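Local coordinates for protein 2-keto-3-deoxygluconate kinase (Thermotoga maritima, PDB 2AFB) that probably phosphorylates 2-keto-3-deoxygluconate with ATP, as a sugar kinase of the pfkB family in the ribokinase clan, at residues C175-R180 and D201-N206; G250-E255 and W264-F269; H275-Y280 and F314-S319. All blocks are in the same frame, centred on the assembly; numbering follows the deposited sequence.

All three contacts touch the same mixed sheet and are mainly buried, but they lie at increasing distance from the chain centre. Contact 1 is the most central, a parallel pairing of two inner strands. Contact 2, its centre about 12 Å from that of contact 1, is an antiparallel hairpin; strands 202-205 and 248-255 are neighbours, so the backbone bonding continues from one contact into the other. Contact 3, its centre about 7 Å from that of contact 2, joins an outer strand of the sheet, 273-283, to a helix, without a hydrogen bond between its segments. The chemistry shifts accordingly: backbone bonds with mostly aliphatic side chains and one buried aspartate, then backbone bonds with aromatic and charged groups, then close helix packing through alanines.

Contact 1. Residues C175-R180 and D201-N206; sequences CDLNYR and DVLIAN
C175 and D176 run parallel to L203 and I204, and three backbone bonds fix the register: C175 N to V202 O (3.1 Å), I204 N to C175 O (2.9 Å) and L177 N to I204 O (3.0 Å), each with an N-H...O angle near 160°. I204 O is also approached by D176 CA at 3.2 Å, a CA-H...O contact. The side chains alternate between the two faces of the sheet. On one face D176 and I204 are paired, their side chains crossing at about a right angle; CG of D176 lies anti to the backbone N (chi1 -175°), which carries the carboxylate to I204, with OD2 3.8 Å from I204 CG2. The other carboxylate oxygen, OD1, takes a weak bond from N178 N, two residues further along, at 3.2 Å. L177 divides its two methyls between neighbours, CD2 meeting L203 CD1 at 3.7 Å and CD1 reaching A205 CB at 4.0 Å. This is the strand pairing of a beta-alpha-beta unit in which helix 186-196 connects the two strands. M193 of that helix packs on C175 and L177, I210 of helix 207-214 touches A205, and strand 139-145 flanks C175, D176 and V202.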
# COMPACT_ATOMS: atom_id res chain seq x y z
N CYS A 175 10.67 25.15 29.66
CA CYS A 175 9.46 25.51 28.94
C CYS A 175 9.81 25.86 27.49
O CYS A 175 10.66 26.71 27.26
CB CYS A 175 8.79 26.71 29.59
SG CYS A 175 7.29 27.33 28.78
N ASP A 176 9.16 25.22 26.54
CA ASP A 176 9.13 25.69 25.15
C ASP A 176 7.85 26.53 24.96
O ASP A 176 6.76 26.01 25.06
CB ASP A 176 9.14 24.48 24.18
CG ASP A 176 9.22 24.90 22.68
OD1 ASP A 176 8.88 26.07 22.33
OD2 ASP A 176 9.61 24.01 21.86
N LEU A 177 8.01 27.82 24.68
CA LEU A 177 6.90 28.73 24.67
C LEU A 177 5.82 28.34 23.66
O LEU A 177 4.64 28.49 23.96
CB LEU A 177 7.36 30.17 24.41
CG LEU A 177 8.28 30.84 25.43
CD1 LEU A 177 8.56 32.27 24.90
CD2 LEU A 177 7.63 30.92 26.79
N ASN A 178 6.20 27.84 22.50
CA ASN A 178 5.22 27.31 21.54
C ASN A 178 3.92 28.13 21.41
O ASN A 178 2.82 27.59 21.61
CB ASN A 178 4.83 25.87 21.93
CG ASN A 178 5.62 24.82 21.19
OD1 ASN A 178 6.08 25.03 20.06
ND2 ASN A 178 5.77 23.68 21.83
N TYR A 179 4.03 29.41 21.10
CA TYR A 179 2.85 30.24 20.89
C TYR A 179 2.08 29.75 19.66
O TYR A 179 2.66 29.58 18.60
CB TYR A 179 3.14 31.73 20.70
CG TYR A 179 1.87 32.55 20.49
CD1 TYR A 179 0.94 32.71 21.51
CD2 TYR A 179 1.56 33.10 19.24
CE1 TYR A 179 -0.25 33.44 21.30
CE2 TYR A 179 0.38 33.80 19.02
CZ TYR A 179 -0.52 33.96 20.05
OH TYR A 179 -1.69 34.68 19.83
N ARG A 180 0.78 29.53 19.85
CA ARG A 180 -0.16 29.24 18.77
C ARG A 180 -1.35 30.19 18.86
O ARG A 180 -2.11 30.19 19.83
CB ARG A 180 -0.65 27.82 18.90
CG ARG A 180 0.49 26.78 18.89
CD ARG A 180 1.21 26.75 17.54
NE ARG A 180 2.11 25.62 17.42
CZ ARG A 180 3.40 25.62 17.77
NH1 ARG A 180 3.98 26.71 18.26
NH2 ARG A 180 4.09 24.52 17.65
N ASP A 201 13.67 27.48 34.49
CA ASP A 201 15.15 27.64 34.47
C ASP A 201 15.76 27.76 33.05
O ASP A 201 16.75 28.45 32.83
CB ASP A 201 15.80 26.45 35.20
CG ASP A 201 15.26 26.27 36.62
OD1 ASP A 201 15.46 27.19 37.44
OD2 ASP A 201 14.60 25.24 36.90
N VAL A 202 15.16 27.05 32.11
CA VAL A 202 15.63 26.92 30.74
C VAL A 202 14.46 27.26 29.80
O VAL A 202 13.43 26.59 29.84
CB VAL A 202 16.07 25.49 30.47
CG1 VAL A 202 16.51 25.33 28.98
CG2 VAL A 202 17.15 25.07 31.48
N LEU A 203 14.66 28.28 28.97
CA LEU A 203 13.67 28.75 27.97
C LEU A 203 14.03 28.26 26.61
O LEU A 203 15.20 28.36 26.19
CB LEU A 203 13.63 30.28 27.93
CG LEU A 203 12.48 30.87 27.13
CD1 LEU A 203 11.16 30.70 27.85
CD2 LEU A 203 12.72 32.36 26.88
N ILE A 204 13.03 27.72 25.92
CA ILE A 204 13.15 27.27 24.55
C ILE A 204 12.09 28.06 23.78
O ILE A 204 10.94 28.18 24.24
CB ILE A 204 12.95 25.74 24.44
CG1 ILE A 204 14.04 25.04 25.23
CG2 ILE A 204 12.99 25.30 23.02
CD1 ILE A 204 13.60 23.77 25.89
N ALA A 205 12.50 28.65 22.66
CA ALA A 205 11.62 29.54 21.90
C ALA A 205 12.13 29.79 20.49
O ALA A 205 13.22 29.36 20.11
CB ALA A 205 11.49 30.85 22.62
N ASN A 206 11.31 30.50 19.72
CA ASN A 206 11.73 31.20 18.52
C ASN A 206 11.38 32.67 18.73
O ASN A 206 10.89 33.05 19.82
CB ASN A 206 11.10 30.60 17.24
CG ASN A 206 9.58 30.60 17.24
OD1 ASN A 206 8.93 31.44 17.87
ND2 ASN A 206 9.00 29.63 16.55

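Contact 2. Residues G250-E255 and W264-F269; sequences GITLRE and WSVMVF
The indole of W264 presents its six-membered ring to two residues of the partner strand: CZ3 lies over one face of the R254 guanidinium, 3.5 Å from NH2 and displaced toward the rim, while CH2 meets T252 CG2 at 3.7 Å. Guanidinium and ring planes are 41° apart, too steep for a parallel stack. The arginine reaches the ring through a bend at chi3 (-71°), and its NH1 bonds to N262 and H323; W264 NE1 bonds to S319, and H323 meets the indole edge-to-face. Were W264 cut back to an alanine, the R254 guanidinium would probably lose the ring carbon over its face, and S319 OG the indole N-H. The strands form an antiparallel beta hairpin; I251 N to M267 O (2.9 Å) and M267 N to I251 O (2.8 Å) are the straighter bonds, whereas S265 N to L253 O is longer at 3.2 Å. On the face away from W264, L253 CD1 packs against S265 OG at 3.4 Å, and I251 lies side by side with the selenomethionine M267. A water donates to L253 O and E255 OE2 and accepts from S265 OG; the same E255 oxygen is salt-bridged to R279.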
# COMPACT_ATOMS: atom_id res chain seq x y z
N GLY A 250 17.57 28.69 24.71
CA GLY A 250 17.76 28.02 23.41
C GLY A 250 16.73 28.55 22.44
O GLY A 250 15.54 28.56 22.75
N ILE A 251 17.19 28.98 21.27
CA ILE A 251 16.33 29.63 20.28
C ILE A 251 16.58 29.03 18.93
O ILE A 251 17.74 28.91 18.49
CB ILE A 251 16.59 31.16 20.18
CG1 ILE A 251 16.08 31.90 21.40
CG2 ILE A 251 15.87 31.74 18.98
CD1 ILE A 251 16.61 33.31 21.51
N THR A 252 15.49 28.68 18.26
CA THR A 252 15.54 28.04 16.95
C THR A 252 15.47 29.12 15.87
O THR A 252 14.81 30.13 16.03
CB THR A 252 14.41 27.04 16.74
OG1 THR A 252 13.14 27.66 16.99
CG2 THR A 252 14.54 25.86 17.66
N LEU A 253 16.14 28.86 14.76
CA LEU A 253 16.23 29.82 13.66
C LEU A 253 15.92 29.12 12.28
O LEU A 253 16.80 28.60 11.61
CB LEU A 253 17.60 30.46 13.68
CG LEU A 253 18.22 30.86 15.07
CD1 LEU A 253 19.75 30.95 15.05
CD2 LEU A 253 17.68 32.17 15.52
N ARG A 254 14.65 29.15 11.90
CA ARG A 254 14.17 28.56 10.66
C ARG A 254 14.06 29.61 9.60
O ARG A 254 13.46 30.66 9.85
CB ARG A 254 12.78 28.00 10.88
CG ARG A 254 12.26 27.24 9.69
CD ARG A 254 10.86 26.68 9.94
NE ARG A 254 10.80 25.56 10.90
CZ ARG A 254 11.24 24.30 10.70
NH1 ARG A 254 11.88 23.93 9.57
NH2 ARG A 254 11.06 23.39 11.67
N GLU A 255 14.60 29.34 8.41
CA GLU A 255 14.39 30.22 7.27
C GLU A 255 13.60 29.43 6.25
O GLU A 255 14.13 28.52 5.61
CB GLU A 255 15.72 30.69 6.69
CG GLU A 255 16.73 31.11 7.73
CD GLU A 255 18.13 31.31 7.16
OE1 GLU A 255 18.23 31.72 5.96
OE2 GLU A 255 19.12 31.06 7.92
N TRP A 264 18.25 25.83 8.60
CA TRP A 264 17.99 25.58 10.02
C TRP A 264 19.26 25.69 10.83
O TRP A 264 20.31 25.10 10.48
CB TRP A 264 17.37 24.19 10.18
CG TRP A 264 17.14 23.69 11.55
CD1 TRP A 264 17.98 22.86 12.29
CD2 TRP A 264 15.99 23.95 12.40
NE1 TRP A 264 17.41 22.61 13.54
CE2 TRP A 264 16.20 23.26 13.62
CE3 TRP A 264 14.81 24.68 12.24
CZ2 TRP A 264 15.25 23.31 14.67
CZ3 TRP A 264 13.89 24.70 13.26
CH2 TRP A 264 14.12 24.02 14.46
N SER A 265 19.15 26.40 11.95
CA SER A 265 20.26 26.57 12.89
C SER A 265 19.68 26.94 14.23
O SER A 265 18.48 27.22 14.33
CB SER A 265 21.23 27.65 12.42
OG SER A 265 20.62 28.92 12.49
N VAL A 266 20.50 26.91 15.27
CA VAL A 266 20.03 27.25 16.63
C VAL A 266 21.03 28.08 17.36
O VAL A 266 22.18 28.21 16.91
CB VAL A 266 19.71 25.99 17.49
CG1 VAL A 266 18.72 25.08 16.74
CG2 VAL A 266 21.05 25.22 17.92
N MSE A 267 20.56 28.69 18.45
CA MSE A 267 21.44 29.39 19.34
C MSE A 267 21.21 28.91 20.74
O MSE A 267 20.07 28.78 21.17
CB MSE A 267 21.18 30.88 19.29
CG MSE A 267 22.17 31.68 20.13
SE MSE A 267 21.37 33.41 20.76
CE MSE A 267 19.87 32.68 21.84
N VAL A 268 22.29 28.72 21.48
CA VAL A 268 22.19 28.46 22.90
C VAL A 268 22.86 29.60 23.59
O VAL A 268 24.01 29.91 23.31
CB VAL A 268 22.85 27.11 23.26
CG1 VAL A 268 23.09 26.97 24.75
CG2 VAL A 268 21.97 25.97 22.74
N PHE A 269 22.15 30.23 24.52
CA PHE A 269 22.72 31.35 25.30
C PHE A 269 22.84 30.94 26.76
O PHE A 269 21.84 30.65 27.40
CB PHE A 269 21.84 32.59 25.17
CG PHE A 269 22.37 33.83 25.87
CD1 PHE A 269 22.06 34.08 27.20
CD2 PHE A 269 23.12 34.76 25.18
CE1 PHE A 269 22.52 35.25 27.83
CE2 PHE A 269 23.60 35.91 25.79
CZ PHE A 269 23.32 36.14 27.13
O HOH W 1 19.13 29.29 10.03

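Contact 3. Residues H275-Y280 and F314-S319; sequences HFSNRY and FAAAAS
Strand 273-283, an outer strand of the central sheet, is interrupted near its middle, and there S277 and Y280 turn their side chains toward helix 308-322, meeting it at A316 and A317. The backbone evidence for the interruption is that S277 bonds to V266 and Y280 to W264, so a step of three residues faces a step of two. S277 CB and OG both face A316 CB, with OG at 3.1 Å; the pair of beta carbons, S277 CB and A316 CB, stands at 3.2 Å, tighter than usual for carbons, so the exact closeness is doubtful. The hydroxyl is held where it is by two bonds: with chi1 67°, OG sits between the backbone N and the carbonyl carbon, donates to N278 O at 2.8 Å from above the carbonyl plane, and accepts from V266 N of the neighbouring strand. Y280 brings its ring edge to the helix: CE2 is 4.1 Å from A316 CB, which lies near the ring plane, and OH reaches A317 CB at 4.0 Å. Over one face of the same ring lies the amide N278 ND2, 3.4 Å above the plane and offset toward the rim. Small alanine side chains thus let the helix backbone come close to the strand, its CA of A316 only 6.2 Å from that of S277. E313 of helix 308-322 bonds to N278 N, helix 334-341 packs on Y280 and A317, helix 290-304 lies against A315 and S319, and Q108 of the second subunit touches Y280.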
# COMPACT_ATOMS: atom_id res chain seq x y z
N HIS A 275 25.94 31.17 21.51
CA HIS A 275 26.61 30.10 20.81
C HIS A 275 25.74 29.67 19.66
O HIS A 275 24.69 29.10 19.90
CB HIS A 275 26.79 28.92 21.78
CG HIS A 275 27.65 29.26 22.93
ND1 HIS A 275 27.13 29.71 24.13
CD2 HIS A 275 29.01 29.33 23.05
CE1 HIS A 275 28.14 29.99 24.95
NE2 HIS A 275 29.28 29.77 24.32
N PHE A 276 26.17 29.95 18.43
CA PHE A 276 25.43 29.61 17.22
C PHE A 276 25.95 28.32 16.61
O PHE A 276 27.15 28.13 16.52
CB PHE A 276 25.50 30.76 16.20
CG PHE A 276 24.88 32.03 16.71
CD1 PHE A 276 23.51 32.27 16.59
CD2 PHE A 276 25.66 32.97 17.39
CE1 PHE A 276 22.94 33.45 17.10
CE2 PHE A 276 25.09 34.12 17.92
CZ PHE A 276 23.75 34.36 17.77
N SER A 277 25.02 27.41 16.25
CA SER A 277 25.37 26.17 15.57
C SER A 277 25.70 26.41 14.11
O SER A 277 25.50 27.48 13.57
CB SER A 277 24.20 25.19 15.61
OG SER A 277 23.08 25.64 14.83
N ASN A 278 26.15 25.36 13.46
CA ASN A 278 26.13 25.29 12.03
C ASN A 278 24.69 25.43 11.50
O ASN A 278 23.72 25.06 12.16
CB ASN A 278 26.73 23.96 11.62
CG ASN A 278 27.03 23.90 10.15
OD1 ASN A 278 27.89 24.64 9.65
ND2 ASN A 278 26.30 23.04 9.43
N ARG A 279 24.59 26.01 10.31
CA ARG A 279 23.36 26.23 9.60
C ARG A 279 23.21 25.21 8.47
O ARG A 279 24.07 25.07 7.64
CB ARG A 279 23.38 27.64 9.02
CG ARG A 279 22.05 28.07 8.38
CD ARG A 279 22.06 29.59 8.18
NE ARG A 279 21.22 30.07 7.08
CZ ARG A 279 21.59 30.16 5.80
NH1 ARG A 279 22.78 29.70 5.36
NH2 ARG A 279 20.73 30.65 4.92
N TYR A 280 22.10 24.52 8.44
CA TYR A 280 21.92 23.41 7.51
C TYR A 280 20.87 23.78 6.47
O TYR A 280 19.87 24.42 6.77
CB TYR A 280 21.45 22.16 8.27
CG TYR A 280 22.40 21.66 9.32
CD1 TYR A 280 23.42 20.76 8.98
CD2 TYR A 280 22.29 22.05 10.65
CE1 TYR A 280 24.32 20.27 9.94
CE2 TYR A 280 23.17 21.55 11.62
CZ TYR A 280 24.18 20.68 11.24
OH TYR A 280 25.06 20.21 12.15
N PHE A 314 25.10 19.90 18.88
CA PHE A 314 24.40 18.64 19.07
C PHE A 314 22.89 18.84 18.85
O PHE A 314 22.24 18.07 18.13
CB PHE A 314 24.64 18.11 20.48
CG PHE A 314 24.07 16.75 20.73
CD1 PHE A 314 24.85 15.60 20.50
CD2 PHE A 314 22.78 16.60 21.24
CE1 PHE A 314 24.32 14.36 20.74
CE2 PHE A 314 22.26 15.35 21.47
CZ PHE A 314 23.04 14.23 21.24
N ALA A 315 22.33 19.86 19.48
CA ALA A 315 20.88 20.09 19.32
C ALA A 315 20.48 20.56 17.91
O ALA A 315 19.43 20.18 17.42
CB ALA A 315 20.39 21.06 20.35
N ALA A 316 21.28 21.41 17.28
CA ALA A 316 21.06 21.71 15.84
C ALA A 316 21.12 20.43 14.98
O ALA A 316 20.24 20.16 14.16
CB ALA A 316 22.09 22.74 15.34
N ALA A 317 22.16 19.63 15.17
CA ALA A 317 22.28 18.36 14.44
C ALA A 317 21.05 17.44 14.56
O ALA A 317 20.52 16.93 13.56
CB ALA A 317 23.53 17.65 14.85
N ALA A 318 20.60 17.27 15.78
CA ALA A 318 19.46 16.39 16.12
C ALA A 318 18.16 16.84 15.53
O ALA A 318 17.41 16.03 15.01
CB ALA A 318 19.30 16.26 17.64
N SER A 319 17.90 18.12 15.61
CA SER A 319 16.69 18.70 15.13
C SER A 319 16.72 18.85 13.61
O SER A 319 15.71 18.66 12.98
CB SER A 319 16.37 20.03 15.87
OG SER A 319 17.39 21.00 15.69